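Local coordinates for protein creatinine amidohydrolase (Nostoc punctiforme PCC 73102, PDB 3NO4) that probably hydrolyses carbon-nitrogen bonds other than peptide bonds, as a metal-dependent amidohydrolase of the creatininase superfamily, at residues Lys38-Pro43 and Gly75-Pro80; Ile44-Gln49 and Gly85-His90; Ala92-Ile97 and Asp223-Tyr228; Lys122-Asn127 and Leu261-Ala266. All blocks are in the same frame, centred on the assembly; numbering follows the deposited sequence.

How the contacts relate
Contacts 1 and 4 belong to the central parallel sheet, with centres 9 Å apart. Strands 39-44 and 122-127 are neighbours there: Phe42 N bonds to Tyr124 O at 2.9 Å, and Ile41 CG2 packs on Ile126 CD1. Contact 2 lies where the chain leaves this sheet, its centre 22 Å from that of contact 1. The side chain of Glu48 is about 4 Å from the bound nickel ion, which His50, Asp59 and Glu191 hold. Contact 3 adjoins contact 2, with centres 11 Å apart, and His90 O and Thr96 OG1 are 2.8 Å apart. Contacts 1, 2 and 3 also touch the second subunit of the six-chain assembly.

Contact 1: residues Lys38-Pro43 and Gly75-Pro80; sequences KGIIFP and GAIVGP
Ile40 and Ile77 mesh on one side of two neighbouring strands. The methyl CG2 of Ile77 sits against CG1 of Ile40 at 3.6 Å and also reaches CB and CD1. Ile40 presents this branch because CG1 is anti to its backbone N (chi1 -175°). On the other side Ile41 extends its tip, CD1, to Ala76 CB at 3.6 Å. Pro43 sets its CD against Gly79 O, at 3.4 Å, and near Val78 CG1. The strands run parallel and are the two ends of a beta-alpha-beta unit whose crossover is helix 58-74. That helix packs on Ile41 and Pro43. Two backbone bonds tie the strands, both using Ile41: its N gives to Ile77 O at 3.0 Å, nearly straight, and its O takes Gly79 N at 2.8 Å. Gly79 has no side chain, and the Phe42 ring fills that place, with CE1 of Phe42 3.9 Å from Gly79 CA. Pro80 lies alongside Phe42 and puts its O at the ring edge, 3.6 Å from Phe42 CD1. Phe42 is also met edge-to-face by Tyr111 and touched by Ile97 of the second subunit.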
loop_
_atom_site.group_PDB
_atom_site.type_symbol
_atom_site.label_atom_id
_atom_site.label_comp_id
_atom_site.label_asym_id
_atom_site.label_seq_id
_atom_site.Cartn_x
_atom_site.Cartn_y
_atom_site.Cartn_z
ATOM N N LYS A 38 4.201 -18.691 26.115
ATOM C CA LYS A 38 3.836 -18.104 24.827
ATOM C C LYS A 38 4.296 -16.641 24.706
ATOM O O LYS A 38 3.891 -15.952 23.764
ATOM C CB LYS A 38 2.315 -18.229 24.562
ATOM C CG LYS A 38 1.662 -19.608 24.881
ATOM C CD LYS A 38 2.322 -20.775 24.116
ATOM C CE LYS A 38 1.689 -22.145 24.454
ATOM N NZ LYS A 38 2.003 -23.101 23.374
ATOM N N GLY A 39 5.194 -16.204 25.600
ATOM C CA GLY A 39 5.685 -14.840 25.609
ATOM C C GLY A 39 7.023 -14.661 24.896
ATOM O O GLY A 39 7.845 -15.575 24.829
ATOM N N ILE A 40 7.204 -13.482 24.316
ATOM C CA ILE A 40 8.434 -13.066 23.679
ATOM C C ILE A 40 8.594 -11.542 23.873
ATOM O O ILE A 40 7.597 -10.782 23.829
ATOM C CB ILE A 40 8.448 -13.449 22.147
ATOM C CG1 ILE A 40 9.794 -13.108 21.512
ATOM C CG2 ILE A 40 7.288 -12.781 21.415
ATOM C CD1 ILE A 40 10.128 -13.894 20.183
ATOM N N ILE A 41 9.833 -11.133 24.129
ATOM C CA ILE A 41 10.218 -9.728 24.308
ATOM C C ILE A 41 10.913 -9.286 23.030
ATOM O O ILE A 41 11.806 -10.013 22.536
ATOM C CB ILE A 41 11.140 -9.521 25.494
ATOM C CG1 ILE A 41 10.394 -9.867 26.778
ATOM C CG2 ILE A 41 11.666 -8.057 25.539
ATOM C CD1 ILE A 41 11.272 -9.896 28.004
ATOM N N PHE A 42 10.436 -8.184 22.440
ATOM C CA PHE A 42 11.171 -7.468 21.402
ATOM C C PHE A 42 11.755 -6.161 21.905
ATOM O O PHE A 42 10.994 -5.309 22.352
ATOM C CB PHE A 42 10.307 -7.210 20.172
ATOM C CG PHE A 42 10.201 -8.401 19.294
ATOM C CD1 PHE A 42 11.226 -8.706 18.410
ATOM C CD2 PHE A 42 9.106 -9.248 19.383
ATOM C CE1 PHE A 42 11.169 -9.843 17.621
ATOM C CE2 PHE A 42 9.015 -10.398 18.579
ATOM C CZ PHE A 42 10.071 -10.699 17.706
ATOM N N PRO A 43 13.098 -5.996 21.831
ATOM C CA PRO A 43 13.615 -4.645 22.052
ATOM C C PRO A 43 13.359 -3.828 20.788
ATOM O O PRO A 43 13.591 -4.338 19.680
ATOM C CB PRO A 43 15.116 -4.858 22.305
ATOM C CG PRO A 43 15.394 -6.287 22.163
ATOM C CD PRO A 43 14.189 -6.957 21.601
ATOM N N GLY A 75 12.982 -15.474 32.437
ATOM C CA GLY A 75 12.880 -16.631 31.566
ATOM C C GLY A 75 12.259 -16.359 30.188
ATOM O O GLY A 75 11.944 -17.311 29.488
ATOM N N ALA A 76 12.066 -15.098 29.784
ATOM C CA ALA A 76 11.474 -14.798 28.471
ATOM C C ALA A 76 12.509 -14.895 27.350
ATOM O O ALA A 76 13.623 -14.388 27.468
ATOM C CB ALA A 76 10.843 -13.430 28.455
ATOM N N ILE A 77 12.100 -15.479 26.230
ATOM C CA ILE A 77 12.883 -15.447 25.000
ATOM C C ILE A 77 12.917 -14.020 24.449
ATOM O O ILE A 77 11.895 -13.301 24.478
ATOM C CB ILE A 77 12.371 -16.483 23.933
ATOM C CG1 ILE A 77 13.475 -16.791 22.891
ATOM C CG2 ILE A 77 11.070 -16.047 23.232
ATOM C CD1 ILE A 77 13.198 -18.038 22.114
ATOM N N VAL A 78 14.093 -13.591 23.982
ATOM C CA VAL A 78 14.285 -12.199 23.534
ATOM C C VAL A 78 14.598 -12.231 22.056
ATOM O O VAL A 78 15.626 -12.789 21.645
ATOM C CB VAL A 78 15.379 -11.498 24.302
ATOM C CG1 VAL A 78 15.643 -10.067 23.730
ATOM C CG2 VAL A 78 15.056 -11.487 25.807
ATOM N N GLY A 79 13.684 -11.659 21.259
ATOM C CA GLY A 79 13.883 -11.559 19.826
ATOM C C GLY A 79 14.929 -10.516 19.428
ATOM O O GLY A 79 15.415 -9.782 20.265
ATOM N N PRO A 80 15.301 -10.474 18.135
ATOM C CA PRO A 80 16.308 -9.532 17.653
ATOM C C PRO A 80 15.809 -8.102 17.707
ATOM O O PRO A 80 14.612 -7.866 17.495
ATOM C CB PRO A 80 16.520 -9.961 16.196
ATOM C CG PRO A 80 15.243 -10.670 15.812
ATOM C CD PRO A 80 14.803 -11.343 17.055
#

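Contact 2: residues Ile44-Gln49 and Gly85-His90; sequences IGSTEQ and GMALHH
Gln49 reaches His90 with one direct hydrogen bond, from NE2 to ND1, at 3.0 Å. The bond is bent, 147° at the hydrogen, and the amide nitrogen sits 27° out of the ring plane. The two side chains cross at about a right angle. Gln49 gets there by folding at chi2. The other end of its amide is held by Gly51 N, and NE2 also bonds to Gly231 O, so the group is fixed from several directions.

The other side-chain meetings are close approaches without a hydrogen bond across the segments. Glu48 passes obliquely by His90, with carboxylate and ring planes 45° apart. Its CD lies 3.6 Å from His90 CD2. Its OE2 is 3.5 Å from His90 NE2, but the angle is too poor for a hydrogen bond. The methyl of Ala87, CB, fits beside Ser46 OG, at 3.4 Å.

Both segments are mostly loop. Segment 44-49 leaves the end of strand 39-44 of the parallel sheet. Segment 85-90 comes later than strand 77-78 and closes with a 3-10 turn at 88-90. Here they border the metal site, where His50, next in sequence to Gln49, is a nickel ligand. Glu48 also touches His129 and His186.

One water joins the two backbones. It accepts from Thr47 N and from Gly85 N, each at 2.9 Å, and so spans the loops near the sheet. At the far end His90 NE2 and His89 NE2 both hydrogen-bond to the same oxygen of an unidentified ligand.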
loop_
_atom_site.group_PDB
_atom_site.type_symbol
_atom_site.label_atom_id
_atom_site.label_comp_id
_atom_site.label_asym_id
_atom_site.label_seq_id
_atom_site.Cartn_x
_atom_site.Cartn_y
_atom_site.Cartn_z
ATOM N N ILE A 44 12.849 -2.620 20.949
ATOM C CA ILE A 44 12.654 -1.700 19.840
ATOM C C ILE A 44 13.246 -0.347 20.171
ATOM O O ILE A 44 12.923 0.238 21.184
ATOM C CB ILE A 44 11.183 -1.610 19.319
ATOM C CG1 ILE A 44 11.096 -0.699 18.075
ATOM C CG2 ILE A 44 10.218 -1.143 20.399
ATOM C CD1 ILE A 44 9.716 -0.759 17.332
ATOM N N GLY A 45 14.146 0.127 19.321
ATOM C CA GLY A 45 14.685 1.481 19.441
ATOM C C GLY A 45 14.580 2.309 18.167
ATOM O O GLY A 45 13.501 2.411 17.533
ATOM N N SER A 46 15.700 2.931 17.824
ATOM C CA SER A 46 15.775 3.912 16.763
ATOM C C SER A 46 17.221 4.191 16.435
ATOM O O SER A 46 18.118 3.954 17.271
ATOM C CB SER A 46 15.092 5.224 17.205
ATOM O OG SER A 46 14.951 6.095 16.102
ATOM N N THR A 47 17.441 4.709 15.241
ATOM C CA THR A 47 18.753 5.133 14.757
ATOM C C THR A 47 18.586 6.618 14.441
ATOM O O THR A 47 18.073 6.963 13.397
ATOM C CB THR A 47 19.154 4.313 13.520
ATOM O OG1 THR A 47 19.151 2.930 13.876
ATOM C CG2 THR A 47 20.550 4.719 12.966
ATOM N N GLU A 48 18.950 7.485 15.397
ATOM C CA GLU A 48 18.669 8.922 15.270
ATOM C C GLU A 48 19.647 9.739 16.076
ATOM O O GLU A 48 20.100 9.304 17.151
ATOM C CB GLU A 48 17.241 9.240 15.777
ATOM C CG GLU A 48 17.002 8.799 17.239
ATOM C CD GLU A 48 15.614 8.981 17.720
ATOM O OE1 GLU A 48 14.674 8.521 17.027
ATOM O OE2 GLU A 48 15.462 9.550 18.815
ATOM N N GLN A 49 19.860 10.966 15.616
ATOM C CA GLN A 49 20.686 11.934 16.318
ATOM C C GLN A 49 20.333 12.023 17.823
ATOM O O GLN A 49 19.159 11.977 18.199
ATOM C CB GLN A 49 20.592 13.310 15.614
ATOM C CG GLN A 49 19.262 14.034 15.809
ATOM C CD GLN A 49 19.159 14.793 17.121
ATOM O OE1 GLN A 49 20.169 14.992 17.839
ATOM N NE2 GLN A 49 17.935 15.142 17.491
ATOM N N GLY A 85 13.192 2.619 13.677
ATOM C CA GLY A 85 11.769 2.846 13.879
ATOM C C GLY A 85 11.288 4.144 13.242
ATOM O O GLY A 85 11.710 4.500 12.134
HETATM N N MSE A 86 10.393 4.825 13.938
HETATM C CA MSE A 86 9.744 6.033 13.458
HETATM C C MSE A 86 10.445 7.246 14.084
HETATM O O MSE A 86 10.174 7.663 15.248
HETATM C CB MSE A 86 8.231 6.002 13.755
HETATM C CG MSE A 86 7.428 6.763 12.719
HETATM SE SE MSE A 86 7.828 8.654 12.676
HETATM C CE MSE A 86 7.457 9.182 14.517
ATOM N N ALA A 87 11.380 7.776 13.285
ATOM C CA ALA A 87 12.260 8.875 13.676
ATOM C C ALA A 87 12.269 9.954 12.576
ATOM O O ALA A 87 13.300 10.568 12.316
ATOM C CB ALA A 87 13.670 8.324 13.940
ATOM N N LEU A 88 11.105 10.223 11.986
ATOM C CA LEU A 88 11.007 11.088 10.800
ATOM C C LEU A 88 11.469 12.526 11.101
ATOM O O LEU A 88 12.153 13.164 10.271
ATOM C CB LEU A 88 9.600 11.063 10.181
ATOM C CG LEU A 88 9.218 9.821 9.327
ATOM C CD1 LEU A 88 7.747 9.863 8.834
ATOM C CD2 LEU A 88 10.118 9.598 8.127
ATOM N N HIS A 89 11.125 12.995 12.308
ATOM C CA HIS A 89 11.479 14.325 12.768
ATOM C C HIS A 89 12.980 14.587 13.018
ATOM O O HIS A 89 13.364 15.754 13.188
ATOM C CB HIS A 89 10.599 14.765 13.977
ATOM C CG HIS A 89 10.589 13.804 15.115
ATOM N ND1 HIS A 89 9.793 12.675 15.131
ATOM C CD2 HIS A 89 11.273 13.803 16.288
ATOM C CE1 HIS A 89 10.032 11.994 16.240
ATOM N NE2 HIS A 89 10.911 12.667 16.967
ATOM N N HIS A 90 13.807 13.537 13.047
ATOM C CA HIS A 90 15.268 13.651 13.213
ATOM C C HIS A 90 16.070 13.553 11.903
ATOM O O HIS A 90 17.316 13.547 11.934
ATOM C CB HIS A 90 15.766 12.562 14.166
ATOM C CG HIS A 90 15.211 12.674 15.544
ATOM N ND1 HIS A 90 15.549 13.701 16.397
ATOM C CD2 HIS A 90 14.302 11.912 16.203
ATOM C CE1 HIS A 90 14.906 13.538 17.540
ATOM N NE2 HIS A 90 14.134 12.467 17.445
HETATM O O HOH W 1 15.012 4.881 13.703
#

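Contact 3: residues Ala92-Ile97 and Asp223-Tyr228; sequences AFPGTI and DFRVRY
The guanidinium of Arg225 lies flat on one face of the Phe93 ring. The planes are 9° apart and the centres 4.6 Å. CD of Arg225 sits over the same face, 3.7 Å from the ring centroid, and makes a CH-pi contact. Two groups meet the ring at its edge: Tyr228 O, 3.5 Å from Phe93 CZ, and Phe224 CD1, 4.0 Å from Phe93 CE1. At the edge of the guanidinium itself stands Ala92 O.

Arg225 NH1 gives a hydrogen bond to that oxygen at 2.8 Å, with 149° at the hydrogen. The donor is tilted 23° from the carbonyl plane. This bond, with the stack, fixes how the guanidinium is turned. Closer to the helix, Arg225 CB rests on Ala92 CB at 3.9 Å.

The contact joins a loop to the end of a helix. Segment 92-97 holds a type II beta turn from Phe93 to Thr96, and Gly95 takes the positive phi of the turn. Tyr228 is where helix 221-227 ends. Phe224 meets His90 edge-to-face, about 10 Å from the nickel ion and about 6 Å from an unidentified bound molecule, both measured from the Phe224 side chain.

On the helix, Arg227 NE makes a salt bridge to Asp223 OD2 at 2.7 Å, and Arg227 NH1 pairs with Asp267 of the third subunit. Trp27 of the second subunit meets Phe93 edge-to-face and also packs on Arg225.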
loop_
_atom_site.group_PDB
_atom_site.type_symbol
_atom_site.label_atom_id
_atom_site.label_comp_id
_atom_site.label_asym_id
_atom_site.label_seq_id
_atom_site.Cartn_x
_atom_site.Cartn_y
_atom_site.Cartn_z
ATOM N N ALA A 92 16.776 15.660 9.488
ATOM C CA ALA A 92 17.601 16.787 9.063
ATOM C C ALA A 92 19.010 16.724 9.660
ATOM O O ALA A 92 19.840 17.576 9.322
ATOM C CB ALA A 92 16.928 18.124 9.386
ATOM N N PHE A 93 19.274 15.725 10.518
ATOM C CA PHE A 93 20.618 15.416 11.013
ATOM C C PHE A 93 21.163 14.148 10.328
ATOM O O PHE A 93 20.481 13.130 10.300
ATOM C CB PHE A 93 20.576 15.219 12.530
ATOM C CG PHE A 93 20.152 16.450 13.277
ATOM C CD1 PHE A 93 18.815 16.718 13.503
ATOM C CD2 PHE A 93 21.089 17.308 13.801
ATOM C CE1 PHE A 93 18.426 17.854 14.223
ATOM C CE2 PHE A 93 20.708 18.465 14.504
ATOM C CZ PHE A 93 19.376 18.726 14.713
ATOM N N PRO A 94 22.408 14.183 9.813
ATOM C CA PRO A 94 22.964 13.021 9.105
ATOM C C PRO A 94 23.206 11.829 10.035
ATOM O O PRO A 94 23.698 11.975 11.196
ATOM C CB PRO A 94 24.269 13.561 8.528
ATOM C CG PRO A 94 24.690 14.633 9.530
ATOM C CD PRO A 94 23.419 15.256 9.979
ATOM N N GLY A 95 22.888 10.653 9.511
ATOM C CA GLY A 95 22.993 9.408 10.248
ATOM C C GLY A 95 21.702 8.904 10.832
ATOM O O GLY A 95 21.648 7.779 11.269
ATOM N N THR A 96 20.673 9.739 10.869
ATOM C CA THR A 96 19.346 9.290 11.248
ATOM C C THR A 96 18.833 8.357 10.129
ATOM O O THR A 96 19.033 8.628 8.923
ATOM C CB THR A 96 18.381 10.474 11.430
ATOM O OG1 THR A 96 18.856 11.270 12.517
ATOM C CG2 THR A 96 16.898 10.024 11.637
ATOM N N ILE A 97 18.244 7.245 10.548
ATOM C CA ILE A 97 17.496 6.347 9.649
ATOM C C ILE A 97 16.082 6.217 10.228
ATOM O O ILE A 97 15.916 6.031 11.440
ATOM C CB ILE A 97 18.150 4.928 9.513
ATOM C CG1 ILE A 97 19.677 4.971 9.409
ATOM C CG2 ILE A 97 17.526 4.200 8.307
ATOM C CD1 ILE A 97 20.357 3.542 9.399
ATOM N N ASP A 223 11.661 21.848 10.532
ATOM C CA ASP A 223 11.240 22.622 11.714
ATOM C C ASP A 223 12.021 22.170 12.977
ATOM O O ASP A 223 12.464 23.020 13.784
ATOM C CB ASP A 223 9.699 22.520 11.927
ATOM C CG ASP A 223 9.217 23.199 13.223
ATOM O OD1 ASP A 223 8.892 24.402 13.181
ATOM O OD2 ASP A 223 9.186 22.521 14.284
ATOM N N PHE A 224 12.170 20.859 13.135
ATOM C CA PHE A 224 12.846 20.301 14.306
ATOM C C PHE A 224 14.265 20.860 14.468
ATOM O O PHE A 224 14.631 21.295 15.546
ATOM C CB PHE A 224 12.881 18.795 14.275
ATOM C CG PHE A 224 13.399 18.181 15.548
ATOM C CD1 PHE A 224 14.754 17.934 15.711
ATOM C CD2 PHE A 224 12.522 17.859 16.592
ATOM C CE1 PHE A 224 15.262 17.384 16.923
ATOM C CE2 PHE A 224 13.018 17.313 17.812
ATOM C CZ PHE A 224 14.392 17.076 17.968
ATOM N N ARG A 225 15.032 20.862 13.382
ATOM C CA ARG A 225 16.428 21.304 13.448
ATOM C C ARG A 225 16.553 22.801 13.690
ATOM O O ARG A 225 17.473 23.214 14.383
ATOM C CB ARG A 225 17.215 20.869 12.204
ATOM C CG ARG A 225 18.674 21.286 12.236
ATOM C CD ARG A 225 19.568 20.339 11.514
ATOM N NE ARG A 225 20.921 20.862 11.521
ATOM C CZ ARG A 225 21.993 20.285 10.976
ATOM N NH1 ARG A 225 21.918 19.093 10.369
ATOM N NH2 ARG A 225 23.181 20.894 11.087
ATOM N N VAL A 226 15.625 23.597 13.148
ATOM C CA VAL A 226 15.509 25.025 13.489
ATOM C C VAL A 226 15.230 25.228 14.983
ATOM O O VAL A 226 15.909 26.023 15.635
ATOM C CB VAL A 226 14.432 25.772 12.595
ATOM C CG1 VAL A 226 14.208 27.245 13.084
ATOM C CG2 VAL A 226 14.865 25.743 11.118
ATOM N N ARG A 227 14.265 24.492 15.527
ATOM C CA ARG A 227 13.920 24.587 16.953
ATOM C C ARG A 227 14.999 24.114 17.886
ATOM O O ARG A 227 15.164 24.695 18.948
ATOM C CB ARG A 227 12.665 23.782 17.301
ATOM C CG ARG A 227 11.414 24.447 16.833
ATOM C CD ARG A 227 10.171 23.658 17.269
ATOM N NE ARG A 227 9.082 24.144 16.442
ATOM C CZ ARG A 227 8.391 25.265 16.645
ATOM N NH1 ARG A 227 8.572 26.045 17.720
ATOM N NH2 ARG A 227 7.474 25.596 15.758
ATOM N N TYR A 228 15.696 23.048 17.486
ATOM C CA TYR A 228 16.658 22.324 18.358
ATOM C C TYR A 228 17.947 22.159 17.542
ATOM O O TYR A 228 18.197 21.095 17.002
ATOM C CB TYR A 228 16.044 20.983 18.807
ATOM C CG TYR A 228 14.619 21.090 19.339
ATOM C CD1 TYR A 228 14.347 21.680 20.574
ATOM C CD2 TYR A 228 13.534 20.647 18.571
ATOM C CE1 TYR A 228 13.022 21.801 21.041
ATOM C CE2 TYR A 228 12.223 20.741 19.027
ATOM C CZ TYR A 228 11.964 21.325 20.267
ATOM O OH TYR A 228 10.666 21.427 20.707
#

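Contact 4: residues Lys122-Asn127 and Leu261-Ala266; sequences KFYFIN and LEFVNA
Lys122 runs from the strand across the Phe263 ring to the end of the helix. Its CB touches the ring at CE2, 3.8 Å away. CG comes 4.2 Å from Val264 CG2. A bend at chi2 (-86°) brings CD over the ring face, 4.0 Å from the centroid and close to the ring normal, a CH-pi contact. CE then passes Phe263 O and Ala266 O. The tip, NZ, gives hydrogen bonds to both oxygens, to Phe263 O at 2.8 Å and to Ala266 O at 2.9 Å.

The two bonds differ in approach. At Phe263 O the donor is moderately tilted from the carbonyl plane. At Ala266 O it stands above the plane, 56° out of it. Phe263 O also accepts from Ala266 N, which comes from the opposite face. NZ has a further partner in Gln159 OE1 on the next strand. The ammonium thus meets backbone carbonyls at the C-terminal end of the helix, where the helix dipole would be expected to favour a positive charge.

Here the last long helix, 242-265, lies against one face of the parallel sheet. Strand and helix run nearly antiparallel, at 160°, with axes 8.9 Å apart. Further along the strand the side chains of Phe263 and Tyr124 slide past each other in opposite directions. Their rings meet obliquely, and Tyr124 CD1 touches Phe263 CD2 at 3.6 Å. The Phe263 ring also lies against the backbone of Phe123, and Tyr219 of the third subunit packs on it.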
loop_
_atom_site.group_PDB
_atom_site.type_symbol
_atom_site.label_atom_id
_atom_site.label_comp_id
_atom_site.label_asym_id
_atom_site.label_seq_id
_atom_site.Cartn_x
_atom_site.Cartn_y
_atom_site.Cartn_z
ATOM N N LYS A 122 1.908 -13.557 23.655
ATOM C CA LYS A 122 2.201 -12.418 24.501
ATOM C C LYS A 122 3.449 -11.743 23.961
ATOM O O LYS A 122 4.554 -12.252 24.157
ATOM C CB LYS A 122 2.379 -12.901 25.938
ATOM C CG LYS A 122 1.096 -13.499 26.564
ATOM C CD LYS A 122 0.208 -12.420 27.191
ATOM C CE LYS A 122 -0.872 -13.020 28.109
ATOM N NZ LYS A 122 -1.660 -11.953 28.808
ATOM N N PHE A 123 3.254 -10.611 23.268
ATOM C CA PHE A 123 4.329 -9.831 22.658
ATOM C C PHE A 123 4.597 -8.548 23.458
ATOM O O PHE A 123 3.745 -7.622 23.475
ATOM C CB PHE A 123 3.983 -9.481 21.216
ATOM C CG PHE A 123 3.875 -10.652 20.337
ATOM C CD1 PHE A 123 2.691 -11.418 20.304
ATOM C CD2 PHE A 123 4.920 -11.020 19.516
ATOM C CE1 PHE A 123 2.577 -12.514 19.480
ATOM C CE2 PHE A 123 4.819 -12.137 18.698
ATOM C CZ PHE A 123 3.639 -12.873 18.665
ATOM N N TYR A 124 5.732 -8.515 24.147
ATOM C CA TYR A 124 6.131 -7.399 25.052
ATOM C C TYR A 124 7.269 -6.621 24.391
ATOM O O TYR A 124 8.397 -7.153 24.253
ATOM C CB TYR A 124 6.567 -7.982 26.398
ATOM C CG TYR A 124 6.659 -7.010 27.535
ATOM C CD1 TYR A 124 5.518 -6.477 28.103
ATOM C CD2 TYR A 124 7.896 -6.639 28.079
ATOM C CE1 TYR A 124 5.588 -5.604 29.185
ATOM C CE2 TYR A 124 7.971 -5.770 29.166
ATOM C CZ TYR A 124 6.805 -5.251 29.699
ATOM O OH TYR A 124 6.849 -4.397 30.755
ATOM N N PHE A 125 6.937 -5.454 23.837
ATOM C CA PHE A 125 7.893 -4.603 23.134
ATOM C C PHE A 125 8.496 -3.652 24.157
ATOM O O PHE A 125 7.776 -2.794 24.680
ATOM C CB PHE A 125 7.251 -3.780 22.031
ATOM C CG PHE A 125 6.810 -4.606 20.858
ATOM C CD1 PHE A 125 5.625 -5.323 20.907
ATOM C CD2 PHE A 125 7.629 -4.738 19.743
ATOM C CE1 PHE A 125 5.220 -6.143 19.763
ATOM C CE2 PHE A 125 7.233 -5.538 18.639
ATOM C CZ PHE A 125 6.029 -6.227 18.679
ATOM N N ILE A 126 9.805 -3.772 24.393
ATOM C CA ILE A 126 10.498 -2.877 25.328
ATOM C C ILE A 126 11.104 -1.831 24.454
ATOM O O ILE A 126 12.010 -2.109 23.655
ATOM C CB ILE A 126 11.540 -3.569 26.150
ATOM C CG1 ILE A 126 10.864 -4.526 27.146
ATOM C CG2 ILE A 126 12.396 -2.549 26.902
ATOM C CD1 ILE A 126 11.865 -5.468 27.898
ATOM N N ASN A 127 10.583 -0.617 24.603
ATOM C CA ASN A 127 10.835 0.464 23.666
ATOM C C ASN A 127 11.778 1.533 24.256
ATOM O O ASN A 127 11.694 1.877 25.423
ATOM C CB ASN A 127 9.502 1.066 23.247
ATOM C CG ASN A 127 9.653 2.280 22.355
ATOM O OD1 ASN A 127 10.416 2.269 21.381
ATOM N ND2 ASN A 127 8.898 3.322 22.665
ATOM N N LEU A 261 6.137 -9.987 33.690
ATOM C CA LEU A 261 5.530 -11.107 34.412
ATOM C C LEU A 261 4.021 -10.856 34.612
ATOM O O LEU A 261 3.223 -11.771 34.386
ATOM C CB LEU A 261 6.221 -11.402 35.740
ATOM C CG LEU A 261 7.628 -12.043 35.658
ATOM C CD1 LEU A 261 8.274 -12.086 37.059
ATOM C CD2 LEU A 261 7.672 -13.430 34.987
ATOM N N GLU A 262 3.647 -9.623 34.971
ATOM C CA GLU A 262 2.221 -9.247 35.077
ATOM C C GLU A 262 1.485 -9.419 33.755
ATOM O O GLU A 262 0.399 -9.950 33.727
ATOM C CB GLU A 262 2.033 -7.817 35.623
ATOM C CG GLU A 262 2.378 -7.676 37.127
ATOM C CD GLU A 262 2.299 -6.221 37.671
ATOM O OE1 GLU A 262 2.064 -5.276 36.860
ATOM O OE2 GLU A 262 2.476 -6.036 38.913
ATOM N N PHE A 263 2.106 -8.986 32.665
ATOM C CA PHE A 263 1.583 -9.175 31.296
ATOM C C PHE A 263 1.410 -10.637 30.928
ATOM O O PHE A 263 0.288 -11.046 30.630
ATOM C CB PHE A 263 2.496 -8.458 30.282
ATOM C CG PHE A 263 2.090 -8.628 28.833
ATOM C CD1 PHE A 263 0.792 -8.332 28.421
ATOM C CD2 PHE A 263 3.015 -9.041 27.878
ATOM C CE1 PHE A 263 0.423 -8.466 27.093
ATOM C CE2 PHE A 263 2.655 -9.149 26.525
ATOM C CZ PHE A 263 1.347 -8.870 26.144
ATOM N N VAL A 264 2.496 -11.422 30.986
ATOM C CA VAL A 264 2.469 -12.827 30.549
ATOM C C VAL A 264 1.516 -13.680 31.418
ATOM O O VAL A 264 0.903 -14.608 30.911
ATOM C CB VAL A 264 3.910 -13.452 30.441
ATOM C CG1 VAL A 264 4.440 -13.898 31.810
ATOM C CG2 VAL A 264 3.920 -14.609 29.454
ATOM N N ASN A 265 1.393 -13.337 32.696
ATOM C CA ASN A 265 0.526 -14.079 33.610
ATOM C C ASN A 265 -0.938 -13.649 33.587
ATOM O O ASN A 265 -1.769 -14.409 34.054
ATOM C CB ASN A 265 1.075 -14.077 35.045
ATOM C CG ASN A 265 2.427 -14.805 35.161
ATOM O OD1 ASN A 265 3.294 -14.393 35.925
ATOM N ND2 ASN A 265 2.599 -15.879 34.404
ATOM N N ALA A 266 -1.237 -12.475 33.032
ATOM C CA ALA A 266 -2.620 -11.992 32.905
ATOM C C ALA A 266 -3.429 -12.821 31.877
ATOM O O ALA A 266 -2.865 -13.441 30.960
ATOM C CB ALA A 266 -2.638 -10.510 32.531
#